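Local coordinates for protein beta-galactosidase (Geobacillus stearothermophilus, PDB 4OIF) that probably hydrolyses terminal non-reducing beta-D-galactose residues from beta-D-galactosides, as a zinc-containing trimeric enzyme of glycoside hydrolase family 42, at residues S127-K132 with I233-N238; T216-N221 with L425-G430; G340-S345 with Q389-V394; S346-A351 with M644-E649; M475-S480 with G504-H509. All blocks are in the same frame, centred on the assembly; numbering follows the deposited sequence. Where two conformers were deposited one is given.

Contact 1: S127-K132 with I233-N238; sequences SVYREK and ISFFEN
The guanidinium of Arg130 has Phe235 CA over one face, 3.4 Å above the plane, while the side chain of Ser234 lies at its edge; the Phe235 ring in turn receives Tyr129 CD2 at its own edge, 3.4 Å from Phe235 CZ. The two helices involved, 127-144 and 218-246, precede and follow strand 150-154 in the outer helical layer of the TIM barrel, and their short segments run at 38° to each other with axes 10.0 Å apart. The aromatic pair is rim to rim, neither ring covering the other, and the ring of His122 meets both. Beyond it, Tyr129 OH bonds to the backbone oxygen of Ser90.

The chain of Arg130 is extended from CG to NE (chi2 169°, chi3 -179°), which carries it across Phe235, CG passing 3.8 Å from CD2 of that ring. At its end NH1 donates to Ser234 OG at 2.9 Å, with the hydroxyl close to the guanidinium plane; NH2 makes a weak second bond to the same oxygen and is also held by the backbone oxygen of Phe124, next to the zinc ligand Cys123. A leucine here would probably leave Ser234 OG and Phe124 O without this donor and take away the side-chain bonds from Arg130 that join the helices. Nearer the backbone, Asn238 ND2 gives a weak bond to Arg130 O at 2.8 Å. A water completes the bridge: it accepts from Arg130 NH1 at 3.1 Å and donates weakly to Asn238 OD1 at 3.4 Å.

Contact 2: T216-N221 with L425-G430; sequences TIHGLN and LNDAQG
Both firm hydrogen bonds of this contact end on one oxygen of Asp427. His218 ND1 donates to Asp427 OD2 at 2.8 Å in a nearly straight bond (N-H...O 170°); the acceptor lies in the ring plane but is itself approached from above its carboxylate plane. Asn221 ND2 reaches the same OD2 at 2.8 Å, on the syn side and from the opposite face of the carboxylate. Imidazole and amide planes each stand almost perpendicular to the carboxylate, so OD2 is gripped between two donors, and the negative charge would be partly offset by them. A chi1 of -161° turns the Asp427 carboxylate away from its own backbone N and swings it out from the last turn of helix 419-427 to meet the first turn of helix 218-246, where His218 and Asn221 are three residues apart and present their side chains together.

The His-carboxylate pair therefore joins two domains: the helix carrying His218 belongs to the TIM barrel, and Asp427 to the trimerisation domain. It lies away from the predicted active-site residues and from the zinc site.

Around the polar centre the packing is light. His218 CE1 comes 3.2 Å from Asp427 O, then passes Ala428 CA at 3.8 Å and approaches Gln429 CG at 4.3 Å as the chain leaves the helix. A second subunit closes over this region, its Ser368 packing on His218, its Phe369 on Gln429 and its Lys371 on Ala428.

Contact 3: G340-S345 with Q389-V394; sequences GMHFLS and QEVAEV
The Glu390 carboxylate accepts two backbone N-H groups at the start of helix 341-351: Gly340 N, at the N-cap position, donates to OE1 at 2.8 Å from the syn side, while Phe343 N donates to Glu390 OE2 at 2.6 Å and 170°, using the anti lone pair. Each oxygen thus holds a different amide, fixing the rotation of the group, and a water accepts from His342 N and donates weakly to OE1. The glutamate spans the gap between the helices as an extended chain, its first torsion (-173°) directing CG away from its own amide nitrogen. Its negative charge is likely to be favoured by the positive end of the helix dipole. A leucine in place of Glu390 would probably leave the amides of Gly340 and Phe343 without their acceptor and this helix start less firmly tied to its neighbour.

The two helices, 341-351 and 386-399, lie before and after strand 356-359 in the outer layer of the TIM barrel, their short segments crossing at -30° with axes 9.2 Å apart.

Van der Waals contacts make up the rest. In the apolar pair, Val394 CG2 touches Phe343 CD1 at 3.6 Å, the two side chains sliding past each other in opposite directions. Glu393 O lies at the edge of the Phe343 ring, 3.7 Å from CE1. His342 leans its CD2 to 3.9 Å from Val394 CG2 and its NE2 to 3.9 Å from Val391 CG2, while its nitrogens bond to Lys337 and Tyr359.

Contact 4: S346-A351 with M644-E649; sequences SMQMIA and MNFTEE
Phe646 sets CZ of its ring against the side chain of Gln348, 3.4 Å from the amide carbon CD. The amide and ring planes are 50° apart, and the two side chains cross at about a right angle; Gln348 CB sits at the ring edge, 3.6 Å from Phe646 CZ, so the glutamine chain passes across the ring at CZ, which is the nearest ring atom to it from CB to the amide. That glutamine is fully extended, and its NE2 is spent on the backbone oxygen of Ala300 in helix 296-312, which holds the amide beside the ring.

Met644, two residues earlier, covers the helix backbone instead. Its SD rests 3.5 Å from Gln348 CA, and the bend at chi3 (-68°) turns CE toward Ala351 CB, 4.3 Å away. The touching residues are all buried, and the contact is one of packing alone.

At the strand's last residue, Asn645 OD1 accepts from Thr647 N at 3.0 Å, an Asx turn that shapes the chain leaving Phe646. The arrangement is an interdomain seam: helix 341-351 of the TIM barrel lies against the end of strand 638-645 in the antiparallel sheet of the C-terminal domain.

Contact 5: M475-S480 with G504-H509; sequences MLYLVS and GIVDEH
Tyr477, Val506 and Leu478 lose the most surface here. Val506 CB stands over one face of the Tyr477 ring, 4.2 Å from its centroid and 18° off the normal, a CH-pi contact displaced toward the rim, while Ile505 CB meets Tyr477 CD1 at 3.7 Å. The ring is held at its end by Asp510, which bonds to Tyr477 OH, as does Lys371 of a second subunit.

Beyond the ring, the Tyr477 carbonyl is bonded twice: Ile505 N donates in the carbonyl plane, on a lone pair, at 2.8 Å, and Val506 N adds a weak bond. Val506 O in return accepts from Val479 N at 2.9 Å. Leu478 lies between these bonds, in a single parallel-type beta bridge with Val506, and its CA also makes a CA-H...O contact to Val506 O. With chi1 at 177° the leucine branch leans over the other loop, CB lying 3.7 Å from Val506 CG1 and CD1 reaching to 3.3 Å from Asp507 O. One step back, Leu476 O, in the residue at the centre of an inverse gamma turn, accepts from Gly504 N at 2.6 Å; the positive phi of Gly504 favours glycine there.

The two loops leave neighbouring parallel strands, 470-473 and 496-500, at their C-terminal ends, with helix 481-492 linking the first loop to the second strand: the beta-alpha-beta crossover of an alpha/beta sheet, here in the trimerisation domain.

How the contacts relate
Contacts 1 and 2 use the same long helix 218-246, with centres about 30 Å apart; its start faces the trimerisation domain, while contact 1 lies near the zinc site, the side chain of Arg130 (on helix 127-144) being about 9 Å from the ion. Contact 2 touches contact 5, where Ala428 CB packs 3.6 Å from Tyr477 OH; a second subunit reaches both. Contacts 3 and 4 share helix 341-351, their centres about 10 Å apart, and Leu344 CG meets Phe646 CE1 at 3.4 Å. This pair lies across the chain's centre from contact 2, 40 Å or more between centres. His342 of contact 3 is about 11 Å, side chain to side chain, from Glu322, the predicted nucleophile.

Contact 1: S127-K132 with I233-N238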
# COMPACT_ATOMS: atom_id res chain seq x y z
N SER A 127 -25.00 24.19 -12.26
CA SER A 127 -25.42 25.55 -12.61
C SER A 127 -25.69 26.35 -11.34
O SER A 127 -25.49 27.58 -11.31
CB SER A 127 -26.66 25.53 -13.50
OG SER A 127 -27.74 24.88 -12.87
N VAL A 128 -26.11 25.64 -10.30
CA VAL A 128 -26.40 26.28 -9.04
C VAL A 128 -25.12 26.86 -8.43
O VAL A 128 -25.12 28.01 -7.97
CB VAL A 128 -27.04 25.28 -8.07
CG1 VAL A 128 -26.93 25.77 -6.63
CG2 VAL A 128 -28.48 25.04 -8.48
N TYR A 129 -24.04 26.09 -8.44
CA TYR A 129 -22.82 26.57 -7.81
C TYR A 129 -22.20 27.71 -8.63
O TYR A 129 -21.67 28.67 -8.07
CB TYR A 129 -21.82 25.43 -7.60
CG TYR A 129 -20.83 25.80 -6.54
CD1 TYR A 129 -21.26 26.16 -5.27
CD2 TYR A 129 -19.47 25.83 -6.81
CE1 TYR A 129 -20.36 26.53 -4.29
CE2 TYR A 129 -18.56 26.19 -5.84
CZ TYR A 129 -19.01 26.54 -4.58
OH TYR A 129 -18.10 26.89 -3.60
N ARG A 130 -22.30 27.60 -9.95
CA ARG A 130 -21.84 28.66 -10.84
C ARG A 130 -22.58 29.97 -10.56
O ARG A 130 -21.97 31.04 -10.44
CB ARG A 130 -22.00 28.23 -12.30
CG ARG A 130 -20.89 27.31 -12.76
CD ARG A 130 -21.16 26.66 -14.10
NE ARG A 130 -20.05 25.77 -14.46
CZ ARG A 130 -19.11 26.06 -15.35
NH1 ARG A 130 -19.14 27.23 -15.99
NH2 ARG A 130 -18.14 25.19 -15.61
N GLU A 131 -23.90 29.86 -10.40
CA GLU A 131 -24.73 31.03 -10.09
C GLU A 131 -24.49 31.63 -8.70
O GLU A 131 -24.39 32.85 -8.56
CB GLU A 131 -26.20 30.68 -10.27
CG GLU A 131 -26.60 30.56 -11.74
CD GLU A 131 -28.01 30.01 -11.96
OE1 GLU A 131 -28.81 30.02 -11.00
OE2 GLU A 131 -28.30 29.57 -13.10
N LYS A 132 -24.39 30.79 -7.67
CA LYS A 132 -24.19 31.30 -6.32
C LYS A 132 -22.80 31.93 -6.17
O LYS A 132 -22.67 33.01 -5.54
CB LYS A 132 -24.41 30.20 -5.29
CG LYS A 132 -25.86 29.69 -5.24
CD LYS A 132 -26.52 29.98 -3.90
CE LYS A 132 -28.01 29.63 -3.91
NZ LYS A 132 -28.84 30.56 -4.75
N ILE A 233 -11.56 26.05 -16.11
CA ILE A 233 -11.38 27.40 -16.63
C ILE A 233 -12.72 28.09 -16.90
O ILE A 233 -12.92 29.25 -16.53
CB ILE A 233 -10.56 27.41 -17.91
CG1 ILE A 233 -9.15 26.91 -17.61
CG2 ILE A 233 -10.50 28.81 -18.49
CD1 ILE A 233 -8.21 26.98 -18.83
N SER A 234 -13.65 27.36 -17.51
CA SER A 234 -15.02 27.85 -17.71
C SER A 234 -15.67 28.28 -16.38
O SER A 234 -16.33 29.35 -16.32
CB SER A 234 -15.86 26.78 -18.41
OG SER A 234 -17.25 26.99 -18.24
N PHE A 235 -15.48 27.48 -15.33
CA PHE A 235 -15.98 27.84 -14.01
C PHE A 235 -15.36 29.15 -13.55
O PHE A 235 -16.04 30.02 -12.98
CB PHE A 235 -15.69 26.75 -12.98
CG PHE A 235 -16.33 26.99 -11.63
CD1 PHE A 235 -15.71 27.81 -10.69
CD2 PHE A 235 -17.53 26.38 -11.29
CE1 PHE A 235 -16.30 28.04 -9.44
CE2 PHE A 235 -18.12 26.60 -10.04
CZ PHE A 235 -17.50 27.43 -9.12
N PHE A 236 -14.06 29.27 -13.76
CA PHE A 236 -13.33 30.49 -13.41
C PHE A 236 -13.89 31.74 -14.11
O PHE A 236 -14.07 32.79 -13.50
CB PHE A 236 -11.85 30.31 -13.74
CG PHE A 236 -11.08 31.59 -13.83
CD1 PHE A 236 -10.50 32.15 -12.70
CD2 PHE A 236 -10.93 32.24 -15.06
CE1 PHE A 236 -9.79 33.34 -12.78
CE2 PHE A 236 -10.21 33.43 -15.14
CZ PHE A 236 -9.64 33.98 -14.00
N GLU A 237 -14.13 31.61 -15.41
CA GLU A 237 -14.62 32.71 -16.23
C GLU A 237 -15.98 33.13 -15.71
O GLU A 237 -16.29 34.33 -15.55
CB GLU A 237 -14.70 32.28 -17.70
CG GLU A 237 -13.34 32.16 -18.37
CD GLU A 237 -12.69 33.53 -18.59
OE1 GLU A 237 -13.45 34.53 -18.59
OE2 GLU A 237 -11.44 33.61 -18.77
N ASN A 238 -16.77 32.11 -15.41
CA ASN A 238 -18.05 32.37 -14.80
C ASN A 238 -17.92 33.16 -13.52
O ASN A 238 -18.69 34.10 -13.29
CB ASN A 238 -18.81 31.09 -14.52
CG ASN A 238 -20.19 31.37 -14.01
OD1 ASN A 238 -21.08 31.70 -14.79
ND2 ASN A 238 -20.38 31.27 -12.69
O HOH W 1 -21.68 28.86 -16.50

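Contact 2: T216-N221 with L425-G430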
# COMPACT_ATOMS: atom_id res chain seq x y z
N THR A 216 -8.64 1.96 -19.78
CA THR A 216 -7.66 1.37 -20.69
C THR A 216 -7.63 2.05 -22.07
O THR A 216 -6.89 1.61 -22.96
CB THR A 216 -7.92 -0.14 -20.90
OG1 THR A 216 -9.16 -0.32 -21.61
CG2 THR A 216 -7.99 -0.87 -19.57
N ILE A 217 -8.43 3.09 -22.25
CA ILE A 217 -8.37 3.87 -23.49
C ILE A 217 -7.63 5.19 -23.23
O ILE A 217 -8.16 6.09 -22.59
CB ILE A 217 -9.77 4.15 -24.09
CG1 ILE A 217 -10.61 2.87 -24.15
CG2 ILE A 217 -9.65 4.75 -25.48
CD1 ILE A 217 -12.03 3.09 -24.71
N HIS A 218 -6.40 5.28 -23.73
CA HIS A 218 -5.54 6.43 -23.47
C HIS A 218 -6.15 7.74 -23.95
O HIS A 218 -6.07 8.75 -23.26
CB HIS A 218 -4.17 6.24 -24.14
CG HIS A 218 -3.37 5.09 -23.59
ND1 HIS A 218 -3.03 5.00 -22.26
CD2 HIS A 218 -2.82 4.01 -24.20
CE1 HIS A 218 -2.31 3.90 -22.07
NE2 HIS A 218 -2.18 3.28 -23.23
N GLY A 219 -6.76 7.72 -25.13
CA GLY A 219 -7.32 8.93 -25.71
C GLY A 219 -8.47 9.47 -24.88
O GLY A 219 -8.65 10.68 -24.75
N LEU A 220 -9.25 8.55 -24.31
CA LEU A 220 -10.31 8.91 -23.37
C LEU A 220 -9.70 9.54 -22.12
O LEU A 220 -10.17 10.56 -21.66
CB LEU A 220 -11.17 7.70 -23.01
CG LEU A 220 -12.13 7.85 -21.82
CD1 LEU A 220 -13.07 9.04 -21.99
CD2 LEU A 220 -12.93 6.57 -21.59
N ASN A 221 -8.66 8.93 -21.57
CA ASN A 221 -8.03 9.47 -20.37
C ASN A 221 -7.51 10.90 -20.58
O ASN A 221 -7.76 11.82 -19.78
CB ASN A 221 -6.90 8.55 -19.90
CG ASN A 221 -7.38 7.14 -19.64
OD1 ASN A 221 -8.52 6.93 -19.24
ND2 ASN A 221 -6.51 6.17 -19.84
N LEU A 425 2.42 10.58 -21.35
CA LEU A 425 3.55 9.74 -21.02
C LEU A 425 3.30 8.98 -19.71
O LEU A 425 3.66 7.82 -19.61
CB LEU A 425 4.83 10.56 -20.93
CG LEU A 425 6.07 9.79 -20.46
CD1 LEU A 425 6.34 8.63 -21.38
CD2 LEU A 425 7.27 10.73 -20.41
N ASN A 426 2.69 9.65 -18.73
CA ASN A 426 2.41 8.99 -17.45
C ASN A 426 1.38 7.87 -17.57
O ASN A 426 1.51 6.83 -16.93
CB ASN A 426 1.95 10.00 -16.39
CG ASN A 426 3.11 10.72 -15.74
OD1 ASN A 426 4.24 10.26 -15.79
ND2 ASN A 426 2.82 11.86 -15.13
N ASP A 427 0.37 8.09 -18.41
CA ASP A 427 -0.68 7.10 -18.62
C ASP A 427 -0.26 5.91 -19.49
O ASP A 427 -0.88 4.84 -19.42
CB ASP A 427 -1.90 7.74 -19.27
CG ASP A 427 -3.13 6.91 -19.09
OD1 ASP A 427 -3.44 6.58 -17.93
OD2 ASP A 427 -3.78 6.57 -20.11
N ALA A 428 0.78 6.09 -20.29
CA ALA A 428 1.19 5.09 -21.27
C ALA A 428 1.62 3.76 -20.64
O ALA A 428 2.28 3.73 -19.60
CB ALA A 428 2.32 5.65 -22.14
N GLN A 429 1.22 2.66 -21.27
CA GLN A 429 1.68 1.34 -20.86
C GLN A 429 2.96 1.01 -21.62
O GLN A 429 2.94 0.72 -22.83
CB GLN A 429 0.60 0.30 -21.12
CG GLN A 429 -0.59 0.44 -20.20
CD GLN A 429 -0.26 0.06 -18.76
OE1 GLN A 429 0.36 -0.97 -18.50
NE2 GLN A 429 -0.66 0.89 -17.82
N GLY A 430 4.09 1.06 -20.91
CA GLY A 430 5.38 0.88 -21.55
C GLY A 430 6.51 1.54 -20.77
O GLY A 430 6.27 2.17 -19.74
O HOH W 2 -3.57 9.34 -22.10

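Contact 3: G340-S345 with Q389-V394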
# COMPACT_ATOMS: atom_id res chain seq x y z
N GLY A 340 17.76 32.03 9.05
CA GLY A 340 18.37 32.47 7.81
C GLY A 340 17.75 31.89 6.54
O GLY A 340 17.81 32.51 5.47
N MET A 341 17.16 30.71 6.66
CA MET A 341 16.65 30.02 5.48
C MET A 341 15.41 30.72 4.92
O MET A 341 15.17 30.72 3.71
CB MET A 341 16.33 28.56 5.82
CG MET A 341 15.59 27.81 4.72
SD MET A 341 16.49 27.78 3.15
CE MET A 341 17.93 26.88 3.64
N HIS A 342 14.61 31.32 5.81
CA HIS A 342 13.43 32.01 5.33
C HIS A 342 13.84 33.24 4.52
O HIS A 342 13.33 33.46 3.40
CB HIS A 342 12.52 32.43 6.48
CG HIS A 342 11.30 33.16 6.00
ND1 HIS A 342 10.45 32.63 5.06
CD2 HIS A 342 10.83 34.39 6.29
CE1 HIS A 342 9.48 33.49 4.81
NE2 HIS A 342 9.69 34.57 5.53
N PHE A 343 14.75 34.02 5.07
CA PHE A 343 15.28 35.18 4.36
C PHE A 343 15.82 34.77 2.97
O PHE A 343 15.47 35.36 1.92
CB PHE A 343 16.36 35.89 5.19
CG PHE A 343 16.73 37.22 4.64
CD1 PHE A 343 16.02 38.35 5.01
CD2 PHE A 343 17.73 37.35 3.69
CE1 PHE A 343 16.32 39.58 4.45
CE2 PHE A 343 18.04 38.57 3.14
CZ PHE A 343 17.33 39.69 3.52
N LEU A 344 16.65 33.73 2.98
CA LEU A 344 17.29 33.20 1.78
C LEU A 344 16.28 32.80 0.71
O LEU A 344 16.39 33.24 -0.45
CB LEU A 344 18.16 32.00 2.16
CG LEU A 344 18.68 31.03 1.09
CD1 LEU A 344 19.52 31.73 0.02
CD2 LEU A 344 19.47 29.89 1.75
N SER A 345 15.31 31.98 1.10
CA SER A 345 14.28 31.51 0.18
C SER A 345 13.42 32.67 -0.38
O SER A 345 13.06 32.67 -1.57
CB SER A 345 13.40 30.45 0.85
OG SER A 345 12.60 30.97 1.89
N GLN A 389 10.56 37.52 13.84
CA GLN A 389 11.71 38.38 13.60
C GLN A 389 12.27 38.16 12.20
O GLN A 389 12.60 39.12 11.51
CB GLN A 389 12.78 38.16 14.67
CG GLN A 389 12.41 38.74 16.05
CD GLN A 389 11.92 40.19 15.98
OE1 GLN A 389 12.53 41.04 15.32
NE2 GLN A 389 10.82 40.48 16.67
N GLU A 390 12.38 36.92 11.74
CA GLU A 390 12.96 36.75 10.42
C GLU A 390 11.99 37.26 9.35
O GLU A 390 12.43 37.82 8.33
CB GLU A 390 13.37 35.30 10.14
CG GLU A 390 14.13 35.20 8.82
CD GLU A 390 15.05 33.99 8.72
OE1 GLU A 390 15.38 33.39 9.77
OE2 GLU A 390 15.44 33.65 7.57
N VAL A 391 10.69 37.09 9.57
CA VAL A 391 9.72 37.73 8.68
C VAL A 391 9.91 39.26 8.65
O VAL A 391 9.95 39.86 7.58
CB VAL A 391 8.28 37.39 9.09
CG1 VAL A 391 7.29 38.31 8.39
CG2 VAL A 391 7.98 35.94 8.76
N ALA A 392 10.08 39.87 9.81
CA ALA A 392 10.36 41.30 9.90
C ALA A 392 11.62 41.69 9.14
O ALA A 392 11.64 42.72 8.46
CB ALA A 392 10.48 41.72 11.36
N GLU A 393 12.67 40.89 9.24
CA GLU A 393 13.89 41.15 8.50
C GLU A 393 13.65 41.10 7.00
O GLU A 393 14.16 41.95 6.25
CB GLU A 393 14.99 40.16 8.90
CG GLU A 393 15.59 40.47 10.26
CD GLU A 393 16.00 41.94 10.41
OE1 GLU A 393 16.74 42.46 9.53
OE2 GLU A 393 15.59 42.59 11.39
N VAL A 394 12.85 40.12 6.56
CA VAL A 394 12.50 40.06 5.15
C VAL A 394 11.77 41.34 4.76
O VAL A 394 12.09 41.95 3.75
CB VAL A 394 11.65 38.81 4.80
CG1 VAL A 394 11.02 38.95 3.42
CG2 VAL A 394 12.51 37.56 4.84
O HOH W 3 14.41 30.89 8.76

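Contact 4: S346-A351 with M644-E649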
# COMPACT_ATOMS: atom_id res chain seq x y z
N SER A 346 13.12 33.65 0.46
CA SER A 346 12.36 34.79 -0.03
C SER A 346 13.14 35.56 -1.09
O SER A 346 12.59 35.96 -2.15
CB SER A 346 11.98 35.70 1.14
OG SER A 346 11.35 34.96 2.15
N MET A 347 14.43 35.76 -0.81
CA MET A 347 15.27 36.44 -1.78
C MET A 347 15.35 35.64 -3.08
O MET A 347 15.35 36.23 -4.17
CB MET A 347 16.67 36.68 -1.22
CG MET A 347 16.68 37.62 -0.03
SD MET A 347 16.06 39.26 -0.45
CE MET A 347 14.76 39.44 0.75
N GLN A 348 15.39 34.31 -2.98
CA GLN A 348 15.43 33.48 -4.17
C GLN A 348 14.16 33.68 -4.99
O GLN A 348 14.20 33.72 -6.23
CB GLN A 348 15.59 32.00 -3.84
CG GLN A 348 15.74 31.16 -5.09
CD GLN A 348 15.62 29.66 -4.85
OE1 GLN A 348 14.98 29.22 -3.89
NE2 GLN A 348 16.23 28.88 -5.74
N MET A 349 13.04 33.80 -4.28
CA MET A 349 11.78 34.04 -4.95
C MET A 349 11.81 35.35 -5.73
O MET A 349 11.41 35.38 -6.90
CB MET A 349 10.63 34.03 -3.95
CG MET A 349 10.21 32.63 -3.55
SD MET A 349 9.47 31.75 -4.93
CE MET A 349 9.36 30.10 -4.25
N ILE A 350 12.30 36.41 -5.10
CA ILE A 350 12.40 37.69 -5.81
C ILE A 350 13.38 37.60 -7.00
O ILE A 350 13.17 38.21 -8.05
CB ILE A 350 12.84 38.83 -4.86
CG1 ILE A 350 11.88 38.92 -3.67
CG2 ILE A 350 12.94 40.19 -5.60
CD1 ILE A 350 10.45 39.20 -4.07
N ALA A 351 14.43 36.81 -6.84
CA ALA A 351 15.48 36.75 -7.84
C ALA A 351 15.02 36.09 -9.15
O ALA A 351 15.51 36.42 -10.23
CB ALA A 351 16.69 36.03 -7.28
N MET A 644 23.29 34.11 -3.63
CA MET A 644 22.62 33.33 -2.60
C MET A 644 23.39 32.08 -2.18
O MET A 644 23.70 31.21 -3.00
CB MET A 644 21.21 32.96 -3.08
CG MET A 644 20.37 34.17 -3.47
SD MET A 644 18.88 33.76 -4.38
CE MET A 644 19.54 33.17 -5.93
N ASN A 645 23.73 31.98 -0.90
CA ASN A 645 24.45 30.82 -0.41
C ASN A 645 23.49 29.72 0.04
O ASN A 645 23.03 29.73 1.18
CB ASN A 645 25.38 31.21 0.73
CG ASN A 645 26.22 30.05 1.24
OD1 ASN A 645 26.18 28.94 0.69
ND2 ASN A 645 26.99 30.31 2.29
N PHE A 646 23.20 28.77 -0.84
CA PHE A 646 22.33 27.66 -0.48
C PHE A 646 23.12 26.48 0.11
O PHE A 646 22.83 25.32 -0.19
CB PHE A 646 21.51 27.21 -1.70
CG PHE A 646 20.31 28.08 -2.00
CD1 PHE A 646 19.19 28.06 -1.17
CD2 PHE A 646 20.29 28.92 -3.12
CE1 PHE A 646 18.07 28.86 -1.45
CE2 PHE A 646 19.19 29.71 -3.39
CZ PHE A 646 18.07 29.69 -2.55
N THR A 647 24.12 26.78 0.94
CA THR A 647 24.89 25.73 1.61
C THR A 647 24.99 26.05 3.09
O THR A 647 24.74 27.19 3.50
CB THR A 647 26.32 25.59 1.06
OG1 THR A 647 27.16 26.57 1.66
CG2 THR A 647 26.36 25.76 -0.46
N GLU A 648 25.41 25.07 3.88
CA GLU A 648 25.47 25.25 5.32
C GLU A 648 26.87 25.64 5.81
O GLU A 648 27.22 25.41 6.97
CB GLU A 648 25.01 23.97 6.03
CG GLU A 648 23.49 23.79 6.08
CD GLU A 648 22.92 23.31 4.75
OE1 GLU A 648 23.60 22.52 4.05
OE2 GLU A 648 21.80 23.73 4.41
N GLU A 649 27.66 26.26 4.94
CA GLU A 649 29.00 26.69 5.33
C GLU A 649 29.42 28.04 4.74
O GLU A 649 28.76 28.59 3.86
CB GLU A 649 30.02 25.62 4.95
CG GLU A 649 29.97 25.28 3.48
CD GLU A 649 30.75 24.04 3.14
OE1 GLU A 649 32.00 24.09 3.17
OE2 GLU A 649 30.11 23.00 2.85

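Contact 5: M475-S480 with G504-H509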
# COMPACT_ATOMS: atom_id res chain seq x y z
N MET A 475 12.47 14.29 -23.68
CA MET A 475 11.34 13.36 -23.55
C MET A 475 10.02 13.95 -24.02
O MET A 475 9.02 13.91 -23.30
CB MET A 475 11.19 12.90 -22.10
CG MET A 475 12.43 12.25 -21.55
SD MET A 475 12.18 11.69 -19.85
CE MET A 475 11.00 10.38 -20.17
N LEU A 476 10.03 14.55 -25.21
CA LEU A 476 8.82 15.13 -25.77
C LEU A 476 8.05 14.04 -26.48
O LEU A 476 7.83 14.11 -27.69
CB LEU A 476 9.16 16.27 -26.73
CG LEU A 476 7.97 17.16 -27.09
CD1 LEU A 476 7.38 17.81 -25.85
CD2 LEU A 476 8.38 18.20 -28.12
N TYR A 477 7.67 13.03 -25.70
CA TYR A 477 6.99 11.82 -26.16
C TYR A 477 5.79 12.13 -27.04
O TYR A 477 5.68 11.62 -28.15
CB TYR A 477 6.60 10.99 -24.94
CG TYR A 477 5.49 9.97 -25.09
CD1 TYR A 477 5.75 8.68 -25.53
CD2 TYR A 477 4.18 10.29 -24.73
CE1 TYR A 477 4.74 7.74 -25.65
CE2 TYR A 477 3.16 9.35 -24.83
CZ TYR A 477 3.45 8.08 -25.30
OH TYR A 477 2.44 7.15 -25.42
N LEU A 478 4.91 12.99 -26.55
CA LEU A 478 3.80 13.47 -27.34
C LEU A 478 4.13 14.82 -27.98
O LEU A 478 4.56 15.74 -27.30
CB LEU A 478 2.55 13.60 -26.46
CG LEU A 478 1.27 14.16 -27.08
CD1 LEU A 478 0.06 13.50 -26.41
CD2 LEU A 478 1.20 15.69 -26.95
N VAL A 479 3.89 14.94 -29.29
CA VAL A 479 4.11 16.21 -29.99
C VAL A 479 3.28 16.25 -31.28
O VAL A 479 3.20 15.27 -32.01
CB VAL A 479 5.62 16.41 -30.32
CG1 VAL A 479 6.11 15.38 -31.34
CG2 VAL A 479 5.87 17.83 -30.79
N SER A 480 2.66 17.39 -31.56
CA SER A 480 1.82 17.51 -32.75
C SER A 480 2.65 17.79 -33.99
O SER A 480 3.81 18.21 -33.89
CB SER A 480 0.78 18.62 -32.56
OG SER A 480 1.36 19.93 -32.59
N GLY A 504 8.96 12.50 -29.36
CA GLY A 504 8.36 12.42 -30.68
C GLY A 504 7.85 11.05 -31.07
O GLY A 504 8.01 10.60 -32.20
N ILE A 505 7.20 10.38 -30.13
CA ILE A 505 6.76 9.00 -30.34
C ILE A 505 5.33 8.95 -30.85
O ILE A 505 4.92 8.05 -31.61
CB ILE A 505 6.88 8.22 -29.04
CG1 ILE A 505 8.32 8.32 -28.53
CG2 ILE A 505 6.45 6.78 -29.22
CD1 ILE A 505 9.35 7.85 -29.54
N VAL A 506 4.58 9.97 -30.46
CA VAL A 506 3.14 9.92 -30.38
C VAL A 506 2.56 11.29 -30.72
O VAL A 506 3.19 12.31 -30.42
CB VAL A 506 2.74 9.44 -28.96
CG1 VAL A 506 1.88 10.44 -28.21
CG2 VAL A 506 2.12 8.07 -29.03
N ASP A 507 1.41 11.34 -31.39
CA ASP A 507 0.82 12.65 -31.70
C ASP A 507 -0.07 13.12 -30.56
O ASP A 507 -0.16 12.47 -29.52
CB ASP A 507 0.05 12.64 -33.04
CG ASP A 507 -1.21 11.76 -33.02
OD1 ASP A 507 -1.72 11.37 -31.95
OD2 ASP A 507 -1.70 11.47 -34.14
N GLU A 508 -0.75 14.24 -30.75
CA GLU A 508 -1.58 14.81 -29.69
C GLU A 508 -2.78 13.93 -29.30
O GLU A 508 -3.51 14.27 -28.37
CB GLU A 508 -2.07 16.20 -30.11
CG GLU A 508 -3.26 16.20 -31.07
CD GLU A 508 -2.87 16.35 -32.54
OE1 GLU A 508 -1.75 15.95 -32.92
OE2 GLU A 508 -3.71 16.86 -33.31
N HIS A 509 -2.99 12.81 -29.99
CA HIS A 509 -4.05 11.86 -29.63
C HIS A 509 -3.51 10.66 -28.91
O HIS A 509 -4.23 9.68 -28.70
CB HIS A 509 -4.80 11.36 -30.86
CG HIS A 509 -5.60 12.41 -31.56
ND1 HIS A 509 -6.54 13.19 -30.91
CD2 HIS A 509 -5.62 12.80 -32.86
CE1 HIS A 509 -7.09 14.02 -31.77
NE2 HIS A 509 -6.55 13.81 -32.96